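Side-chain contacts in metallo-beta-lactamase FIM-1 (Pseudomonas aeruginosa, PDB 6V3Q), which probably hydrolyses beta-lactam antibiotics to substituted beta-amino acids, as a periplasmic zinc-dependent class B enzyme that confers antibiotic resistance: residues Leu182-Trp185 / Lys186-Val189; Leu214-Leu217 / Thr218-Ala222; Ala103-Ser106 / Asn107-Pro111. One frame throughout, in Å; residues are numbered along the deposited sequence.

Interaction 1 of 3, residues Leu182-Trp185 / Lys186-Val189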
ATOM      1  N   LEU A 182      -2.337  23.271  -9.553  1.00 63.56           N
ATOM      2  CA  LEU A 182      -3.737  22.931  -9.790  1.00 64.12           C
ATOM      3  C   LEU A 182      -4.328  23.741 -10.933  1.00 65.97           C
ATOM      4  O   LEU A 182      -5.190  23.242 -11.668  1.00 70.91           O
ATOM      5  CB  LEU A 182      -4.552  23.147  -8.515  1.00 65.20           C
ATOM      6  CG  LEU A 182      -4.207  22.264  -7.315  1.00 68.88           C
ATOM      7  CD1 LEU A 182      -5.141  22.565  -6.152  1.00 70.65           C
ATOM      8  CD2 LEU A 182      -4.273  20.796  -7.695  1.00 64.19           C
ATOM      9  N   ALA A 183      -3.875  24.984 -11.102  1.00 65.73           N
ATOM     10  CA  ALA A 183      -4.423  25.842 -12.147  1.00 72.21           C
ATOM     11  C   ALA A 183      -4.066  25.329 -13.539  1.00 63.51           C
ATOM     12  O   ALA A 183      -4.873  25.433 -14.470  1.00 66.83           O
ATOM     13  CB  ALA A 183      -3.924  27.273 -11.960  1.00 58.12           C
ATOM     14  N   HIS A 184      -2.864  24.778 -13.703  1.00 57.80           N
ATOM     15  CA  HIS A 184      -2.356  24.411 -15.020  1.00 57.17           C
ATOM     16  C   HIS A 184      -2.429  22.915 -15.309  1.00 54.83           C
ATOM     17  O   HIS A 184      -2.186  22.513 -16.452  1.00 51.10           O
ATOM     18  CB  HIS A 184      -0.904  24.892 -15.172  1.00 62.11           C
ATOM     19  CG  HIS A 184      -0.377  24.810 -16.571  1.00 67.96           C
ATOM     20  ND1 HIS A 184       0.488  23.819 -16.985  1.00 65.59           N
ATOM     21  CD2 HIS A 184      -0.595  25.593 -17.654  1.00 68.37           C
ATOM     22  CE1 HIS A 184       0.781  23.997 -18.261  1.00 66.98           C
ATOM     23  NE2 HIS A 184       0.136  25.066 -18.691  1.00 69.78           N
ATOM     24  N   TRP A 185      -2.772  22.089 -14.315  1.00 55.86           N
ATOM     25  CA  TRP A 185      -2.697  20.641 -14.496  1.00 50.60           C
ATOM     26  C   TRP A 185      -3.558  20.177 -15.666  1.00 55.28           C
ATOM     27  O   TRP A 185      -3.118  19.350 -16.473  1.00 54.48           O
ATOM     28  CB  TRP A 185      -3.102  19.928 -13.202  1.00 49.35           C
ATOM     29  CG  TRP A 185      -2.711  18.468 -13.141  1.00 52.87           C
ATOM     30  CD1 TRP A 185      -2.548  17.614 -14.192  1.00 44.59           C
ATOM     31  CD2 TRP A 185      -2.427  17.703 -11.961  1.00 53.98           C
ATOM     32  NE1 TRP A 185      -2.190  16.369 -13.744  1.00 47.14           N
ATOM     33  CE2 TRP A 185      -2.106  16.396 -12.378  1.00 50.90           C
ATOM     34  CE3 TRP A 185      -2.418  17.995 -10.593  1.00 56.43           C
ATOM     35  CZ2 TRP A 185      -1.781  15.383 -11.480  1.00 55.97           C
ATOM     36  CZ3 TRP A 185      -2.091  16.987  -9.701  1.00 57.21           C
ATOM     37  CH2 TRP A 185      -1.777  15.698 -10.147  1.00 57.53           C
ATOM     38  N   LYS A 186      -4.780  20.708 -15.789  1.00 54.59           N
ATOM     39  CA  LYS A 186      -5.641  20.288 -16.892  1.00 53.07           C
ATOM     40  C   LYS A 186      -5.044  20.680 -18.238  1.00 52.30           C
ATOM     41  O   LYS A 186      -5.081  19.895 -19.195  1.00 51.98           O
ATOM     42  CB  LYS A 186      -7.042  20.879 -16.739  1.00 58.36           C
ATOM     43  CG  LYS A 186      -8.049  20.302 -17.731  1.00 61.67           C
ATOM     44  CD  LYS A 186      -8.875  21.379 -18.422  1.00 64.68           C
ATOM     45  CE  LYS A 186      -9.928  21.960 -17.494  1.00 68.66           C
ATOM     46  NZ  LYS A 186     -10.864  22.857 -18.228  1.00 72.83           N
ATOM     47  N   THR A 187      -4.479  21.888 -18.329  1.00 53.62           N
ATOM     48  CA  THR A 187      -3.861  22.333 -19.574  1.00 51.81           C
ATOM     49  C   THR A 187      -2.734  21.399 -19.996  1.00 54.23           C
ATOM     50  O   THR A 187      -2.583  21.092 -21.186  1.00 52.70           O
ATOM     51  CB  THR A 187      -3.347  23.766 -19.416  1.00 51.24           C
ATOM     52  OG1 THR A 187      -4.449  24.637 -19.135  1.00 61.25           O
ATOM     53  CG2 THR A 187      -2.647  24.234 -20.682  1.00 46.43           C
ATOM     54  N   ALA A 188      -1.945  20.918 -19.031  1.00 54.98           N
ATOM     55  CA  ALA A 188      -0.842  20.022 -19.358  1.00 51.36           C
ATOM     56  C   ALA A 188      -1.352  18.671 -19.844  1.00 51.14           C
ATOM     57  O   ALA A 188      -0.808  18.103 -20.798  1.00 50.87           O
ATOM     58  CB  ALA A 188       0.074  19.849 -18.146  1.00 51.79           C
ATOM     59  N   VAL A 189      -2.396  18.142 -19.202  1.00 51.01           N
ATOM     60  CA  VAL A 189      -2.963  16.863 -19.624  1.00 50.83           C
ATOM     61  C   VAL A 189      -3.491  16.965 -21.050  1.00 56.69           C
ATOM     62  O   VAL A 189      -3.215  16.108 -21.897  1.00 59.23           O
ATOM     63  CB  VAL A 189      -4.062  16.415 -18.646  1.00 55.19           C
ATOM     64  CG1 VAL A 189      -4.732  15.144 -19.149  1.00 59.02           C
ATOM     65  CG2 VAL A 189      -3.479  16.203 -17.264  1.00 62.68           C
TER
HETATM   66  O   HOH W   1      -6.372  22.366 -13.881  1.00 50.46           O
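Trp185 and Val189, one helical turn apart, form the tight part of this contact. Val189 CG2 sits at the edge of the indole, near its plane, 3.5 Å from Trp185 CD1. The indole reaches the valine because Trp185 CG is anti to the backbone N (chi1 -164°). Val189 CG2 also lies 3.8 Å from Trp185 NE1, whose hydrogen bond goes to Leu165 O. Val189 N donates to Trp185 O over 3.1 Å. Both residues are buried, and both touch the helix 213-226.

This is the first turn of the helix 185-195 in the metallo-beta-lactamase fold. The Trp185 side chain is about 4 Å from that of His145, a zinc ligand.

The His184 side is looser. Thr187, an exposed residue, places CB over one face of the His184 ring, 4.0 Å from its centroid, in a CH-pi contact nearer the rim. Thr187 CG2 approaches His184 NE2 at 3.5 Å. His184 ND1 is held by Pro143 O, which limits rotation of the ring. Ala188 N bonds to His184 O.

On the Lys186 flank, a water lies 2.7 Å from Leu182 O and accepts from Lys186 N at 3.0 Å. The lysine chain, bent at chi2 and chi3, carries NZ to a salt bridge with Glu223.

Interaction 2 of 3, residues Leu214-Leu217 / Thr218-Ala222; sequences LFEL and TAQLA
The helix 213-226, near the C-terminal end of the metallo-beta-lactamase chain, supplies both halves of this contact, and residues one turn apart meet along it. Leu214 and Thr218 make the polar link. Leu214 O accepts two bonds from Thr218: one from the backbone N at 3.1 Å and one from the side-chain OG1 at 2.9 Å. The two donors reach the carbonyl oxygen from opposite faces of its plane. The hydroxyl can turn back because chi1 of Thr218 (-50°) sets OG1 next to the backbone N and far from the residue's own carbonyl. Thr218 OG1 is also hydrogen-bonded to Arg167 N, which ties the buried Thr218 face of the helix to the loop holding Arg167. Thr218 and Phe215 face the helix 185-195, where Phe215 touches Val189 and Ala193.

The exposed side carries Glu216 and Gln220. Their chains meet at a slant, with the carboxylate and amide planes 81° apart. Glu216 OE1 is 3.6 Å from both Gln220 NE2 and Gln220 OE1, no closer to the amide nitrogen than to its oxygen. Gln220 OE1 and NE2 each lie 3.6 Å from Glu216 CG, so the amide packs on the glutamate stem. Gln220 CG rests 3.3 Å from the backbone Glu216 O. Gln220 N donates to Glu216 O in the regular helical pattern.

A third pair is apolar and partly exposed. Leu217 and Leu221 run alongside each other in the same direction. Leu221 CG also comes 3.5 Å from Leu217 O, and the two leucines meet at their branch ends, Leu217 CD1 to Leu221 CD1, at 3.7 Å.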
ATOM      1  N   LEU A 214      -8.015   7.769 -19.477  1.00 57.67           N
ATOM      2  CA  LEU A 214      -7.170   8.333 -18.430  1.00 58.53           C
ATOM      3  C   LEU A 214      -6.965   9.829 -18.621  1.00 55.16           C
ATOM      4  O   LEU A 214      -6.814  10.564 -17.639  1.00 53.60           O
ATOM      5  CB  LEU A 214      -5.819   7.614 -18.397  1.00 54.32           C
ATOM      6  CG  LEU A 214      -5.815   6.179 -17.865  1.00 61.27           C
ATOM      7  CD1 LEU A 214      -4.397   5.715 -17.574  1.00 60.45           C
ATOM      8  CD2 LEU A 214      -6.683   6.073 -16.626  1.00 61.17           C
ATOM      9  N   PHE A 215      -6.948  10.294 -19.872  1.00 50.90           N
ATOM     10  CA  PHE A 215      -6.892  11.729 -20.129  1.00 48.73           C
ATOM     11  C   PHE A 215      -8.153  12.420 -19.623  1.00 49.73           C
ATOM     12  O   PHE A 215      -8.083  13.445 -18.935  1.00 53.92           O
ATOM     13  CB  PHE A 215      -6.705  11.987 -21.625  1.00 48.08           C
ATOM     14  CG  PHE A 215      -5.327  11.667 -22.131  1.00 52.89           C
ATOM     15  CD1 PHE A 215      -5.145  11.116 -23.389  1.00 55.22           C
ATOM     16  CD2 PHE A 215      -4.211  11.928 -21.352  1.00 51.87           C
ATOM     17  CE1 PHE A 215      -3.878  10.821 -23.857  1.00 57.76           C
ATOM     18  CE2 PHE A 215      -2.937  11.635 -21.818  1.00 53.56           C
ATOM     19  CZ  PHE A 215      -2.775  11.082 -23.070  1.00 55.71           C
ATOM     20  N   GLU A 216      -9.320  11.872 -19.967  1.00 51.75           N
ATOM     21  CA  GLU A 216     -10.578  12.437 -19.487  1.00 57.22           C
ATOM     22  C   GLU A 216     -10.626  12.453 -17.964  1.00 58.79           C
ATOM     23  O   GLU A 216     -11.013  13.457 -17.355  1.00 62.40           O
ATOM     24  CB  GLU A 216     -11.758  11.643 -20.047  1.00 61.99           C
ATOM     25  CG  GLU A 216     -13.092  12.011 -19.419  1.00 75.30           C
ATOM     26  CD  GLU A 216     -14.212  11.092 -19.856  1.00 87.63           C
ATOM     27  OE1 GLU A 216     -15.276  11.100 -19.203  1.00 93.16           O
ATOM     28  OE2 GLU A 216     -14.029  10.361 -20.852  1.00 91.44           O
ATOM     29  N   LEU A 217     -10.227  11.346 -17.334  1.00 54.15           N
ATOM     30  CA  LEU A 217     -10.291  11.249 -15.878  1.00 55.41           C
ATOM     31  C   LEU A 217      -9.433  12.319 -15.214  1.00 54.02           C
ATOM     32  O   LEU A 217      -9.889  13.021 -14.304  1.00 56.99           O
ATOM     33  CB  LEU A 217      -9.856   9.853 -15.432  1.00 60.57           C
ATOM     34  CG  LEU A 217      -9.742   9.630 -13.922  1.00 64.84           C
ATOM     35  CD1 LEU A 217     -11.051  10.006 -13.240  1.00 66.75           C
ATOM     36  CD2 LEU A 217      -9.353   8.191 -13.600  1.00 66.62           C
ATOM     37  N   THR A 218      -8.181  12.462 -15.662  1.00 51.35           N
ATOM     38  CA  THR A 218      -7.276  13.421 -15.034  1.00 50.37           C
ATOM     39  C   THR A 218      -7.700  14.854 -15.324  1.00 56.25           C
ATOM     40  O   THR A 218      -7.617  15.721 -14.446  1.00 60.51           O
ATOM     41  CB  THR A 218      -5.842  13.190 -15.512  1.00 51.77           C
ATOM     42  OG1 THR A 218      -5.509  11.803 -15.384  1.00 62.60           O
ATOM     43  CG2 THR A 218      -4.870  14.014 -14.678  1.00 52.24           C
ATOM     44  N   ALA A 219      -8.149  15.123 -16.553  1.00 56.45           N
ATOM     45  CA  ALA A 219      -8.596  16.467 -16.908  1.00 55.47           C
ATOM     46  C   ALA A 219      -9.747  16.913 -16.018  1.00 56.74           C
ATOM     47  O   ALA A 219      -9.772  18.049 -15.530  1.00 60.79           O
ATOM     48  CB  ALA A 219      -9.011  16.506 -18.378  1.00 54.55           C
ATOM     49  N   GLN A 220     -10.707  16.016 -15.786  1.00 56.62           N
ATOM     50  CA  GLN A 220     -11.888  16.376 -15.010  1.00 61.56           C
ATOM     51  C   GLN A 220     -11.569  16.474 -13.523  1.00 64.96           C
ATOM     52  O   GLN A 220     -12.110  17.338 -12.824  1.00 66.14           O
ATOM     53  CB  GLN A 220     -13.004  15.364 -15.266  1.00 60.53           C
ATOM     54  CG  GLN A 220     -13.577  15.460 -16.674  1.00 61.28           C
ATOM     55  CD  GLN A 220     -14.493  14.307 -17.026  1.00 67.72           C
ATOM     56  OE1 GLN A 220     -14.479  13.262 -16.373  1.00 73.05           O
ATOM     57  NE2 GLN A 220     -15.295  14.488 -18.067  1.00 68.51           N
ATOM     58  N   LEU A 221     -10.696  15.595 -13.021  1.00 59.52           N
ATOM     59  CA  LEU A 221     -10.255  15.696 -11.633  1.00 55.92           C
ATOM     60  C   LEU A 221      -9.456  16.971 -11.394  1.00 56.43           C
ATOM     61  O   LEU A 221      -9.561  17.575 -10.320  1.00 60.21           O
ATOM     62  CB  LEU A 221      -9.423  14.469 -11.257  1.00 55.16           C
ATOM     63  CG  LEU A 221     -10.183  13.201 -10.859  1.00 58.70           C
ATOM     64  CD1 LEU A 221      -9.239  12.017 -10.677  1.00 56.23           C
ATOM     65  CD2 LEU A 221     -10.975  13.458  -9.586  1.00 58.38           C
ATOM     66  N   ALA A 222      -8.658  17.398 -12.374  1.00 55.35           N
ATOM     67  CA  ALA A 222      -7.880  18.624 -12.223  1.00 55.33           C
ATOM     68  C   ALA A 222      -8.756  19.863 -12.371  1.00 61.39           C
ATOM     69  O   ALA A 222      -8.552  20.858 -11.668  1.00 64.12           O
ATOM     70  CB  ALA A 222      -6.740  18.657 -13.242  1.00 47.78           C
TER

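Interaction 3 of 3, residues Ala103-Ser106 / Asn107-Pro111; sequences AADS and NRMAP
Arg108 NH2 stands over one face of the Asp105 carboxylate, and Met109 CE stands over the opposite face. Asp105 OD1 comes at the edge of the Arg108 guanidinium, tilted 28° from its plane, and Ala104 O is a mere neighbour at that edge. The carboxylate and guanidinium planes are 48° apart. The group sits on and just after the short helix 104-108 of a beta-alpha-beta unit, between strands 99-102 and 120-121. Arg108 NH2 and Asp105 OD1 form a salt bridge of 2.9 Å. Its N-H points only moderately well. The arginine chain bends at chi3 (-55°), which brings the guanidinium back over the first turn to the carboxylate. Asp105 OD2 is bonded to Arg147 NH1, so each carboxylate oxygen has its own arginine, which probably stabilises the negative charge.

The torsions of Met109, with a bend at chi3, fold its chain back so that CE covers the carboxylate. The Met109 side chain is about 7 Å from that of His83, a zinc ligand.

Buried polar groups next to the contact are held from outside. Ser106 OG bonds to Asp148 OD2. Asn107 ND2 bonds to Asp121 OD1, and Asn107 OD1 to Ala118 N. In the backbone, Asn107 N donates to Ala103 O at 3.0 Å, with Ala103 at the N-cap position. Met109 N donates to Asp105 O at 3.2 Å, and Met109 CE lies 3.3 Å from Asp105 OD1.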
ATOM      1  N   ALA A 103      14.709  16.949 -17.206  1.00 60.40           N
ATOM      2  CA  ALA A 103      14.407  18.357 -17.415  1.00 59.47           C
ATOM      3  C   ALA A 103      15.314  19.215 -16.543  1.00 58.61           C
ATOM      4  O   ALA A 103      15.699  18.811 -15.443  1.00 62.15           O
ATOM      5  CB  ALA A 103      12.940  18.640 -17.088  1.00 62.43           C
ATOM      6  N   ALA A 104      15.678  20.395 -17.056  1.00 65.54           N
ATOM      7  CA  ALA A 104      16.571  21.277 -16.308  1.00 76.18           C
ATOM      8  C   ALA A 104      16.012  21.571 -14.925  1.00 75.36           C
ATOM      9  O   ALA A 104      16.752  21.587 -13.934  1.00 76.74           O
ATOM     10  CB  ALA A 104      16.804  22.575 -17.083  1.00 71.83           C
ATOM     11  N   ASP A 105      14.697  21.770 -14.837  1.00 79.26           N
ATOM     12  CA  ASP A 105      14.065  22.013 -13.548  1.00 85.89           C
ATOM     13  C   ASP A 105      14.150  20.789 -12.644  1.00 81.02           C
ATOM     14  O   ASP A 105      14.292  20.924 -11.423  1.00 80.63           O
ATOM     15  CB  ASP A 105      12.609  22.422 -13.752  1.00 97.99           C
ATOM     16  CG  ASP A 105      12.039  23.136 -12.549  1.00112.19           C
ATOM     17  OD1 ASP A 105      12.837  23.586 -11.697  1.00117.23           O
ATOM     18  OD2 ASP A 105      10.800  23.251 -12.455  1.00116.72           O
ATOM     19  N   SER A 106      14.065  19.586 -13.219  1.00 77.45           N
ATOM     20  CA  SER A 106      14.159  18.376 -12.407  1.00 70.68           C
ATOM     21  C   SER A 106      15.556  18.213 -11.824  1.00 70.62           C
ATOM     22  O   SER A 106      15.714  17.735 -10.694  1.00 71.17           O
ATOM     23  CB  SER A 106      13.781  17.153 -13.241  1.00 62.32           C
ATOM     24  OG  SER A 106      12.416  17.189 -13.618  1.00 62.81           O
ATOM     25  N   ASN A 107      16.582  18.609 -12.578  1.00 71.09           N
ATOM     26  CA  ASN A 107      17.950  18.493 -12.088  1.00 74.89           C
ATOM     27  C   ASN A 107      18.263  19.541 -11.030  1.00 79.87           C
ATOM     28  O   ASN A 107      19.110  19.306 -10.160  1.00 83.64           O
ATOM     29  CB  ASN A 107      18.936  18.603 -13.250  1.00 77.53           C
ATOM     30  CG  ASN A 107      19.014  17.331 -14.061  1.00 77.86           C
ATOM     31  OD1 ASN A 107      18.707  16.251 -13.561  1.00 75.47           O
ATOM     32  ND2 ASN A 107      19.428  17.447 -15.319  1.00 79.04           N
ATOM     33  N   ARG A 108      17.594  20.694 -11.081  1.00 82.20           N
ATOM     34  CA  ARG A 108      17.863  21.750 -10.112  1.00 87.03           C
ATOM     35  C   ARG A 108      17.262  21.436  -8.746  1.00 87.16           C
ATOM     36  O   ARG A 108      17.866  21.748  -7.714  1.00101.15           O
ATOM     37  CB  ARG A 108      17.328  23.084 -10.632  1.00 94.44           C
ATOM     38  CG  ARG A 108      18.083  23.641 -11.829  1.00 99.13           C
ATOM     39  CD  ARG A 108      17.610  25.047 -12.131  1.00106.95           C
ATOM     40  NE  ARG A 108      16.165  25.089 -12.322  1.00109.33           N
ATOM     41  CZ  ARG A 108      15.422  26.184 -12.193  1.00112.89           C
ATOM     42  NH1 ARG A 108      15.984  27.340 -11.863  1.00116.69           N
ATOM     43  NH2 ARG A 108      14.113  26.122 -12.386  1.00110.87           N
ATOM     44  N   MET A 109      16.083  20.819  -8.715  1.00 80.94           N
ATOM     45  CA  MET A 109      15.378  20.554  -7.467  1.00 90.72           C
ATOM     46  C   MET A 109      15.580  19.136  -6.949  1.00 84.40           C
ATOM     47  O   MET A 109      14.958  18.762  -5.950  1.00 84.00           O
ATOM     48  CB  MET A 109      13.880  20.830  -7.637  1.00100.69           C
ATOM     49  CG  MET A 109      13.158  19.835  -8.529  1.00104.73           C
ATOM     50  SD  MET A 109      11.377  20.139  -8.598  1.00114.34           S
ATOM     51  CE  MET A 109      11.334  21.751  -9.367  1.00116.18           C
ATOM     52  N   ALA A 110      16.431  18.343  -7.593  1.00 80.38           N
ATOM     53  CA  ALA A 110      16.725  16.993  -7.123  1.00 80.93           C
ATOM     54  C   ALA A 110      17.559  17.011  -5.840  1.00 81.96           C
ATOM     55  O   ALA A 110      17.279  16.221  -4.927  1.00 78.20           O
ATOM     56  CB  ALA A 110      17.429  16.179  -8.215  1.00 72.08           C
ATOM     57  N   PRO A 111      18.593  17.865  -5.720  1.00 82.60           N
ATOM     58  CA  PRO A 111      19.328  17.929  -4.441  1.00 87.81           C
ATOM     59  C   PRO A 111      18.464  18.243  -3.228  1.00 92.11           C
ATOM     60  O   PRO A 111      18.674  17.653  -2.160  1.00 89.17           O
ATOM     61  CB  PRO A 111      20.358  19.037  -4.696  1.00 89.88           C
ATOM     62  CG  PRO A 111      20.618  18.959  -6.142  1.00 86.01           C
ATOM     63  CD  PRO A 111      19.297  18.627  -6.772  1.00 83.24           C
TER

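How the interactions relate
Along the chain interaction 3 comes first, then interaction 1, then interaction 2. Interactions 1 and 2 are neighbours, with centres 10 Å apart. Interaction 1 lies at the start of helix 185-195 and interaction 2 within helix 213-226. The two helices pack together through Trp185, Val189 and Thr218: Trp185 NE1 is 3.7 Å from Thr218 CG2, and Val189 CG2 is also 3.7 Å from Thr218 CG2. Interaction 3 lies apart on the helix 104-108, its centre 20 Å from interaction 1 and 26 Å from interaction 2, and it touches neither. Interactions 1 and 3 both come near zinc ligands, beside His145 in one case and His81 and His83 in the other. The zinc site is thus approached from two separate helices.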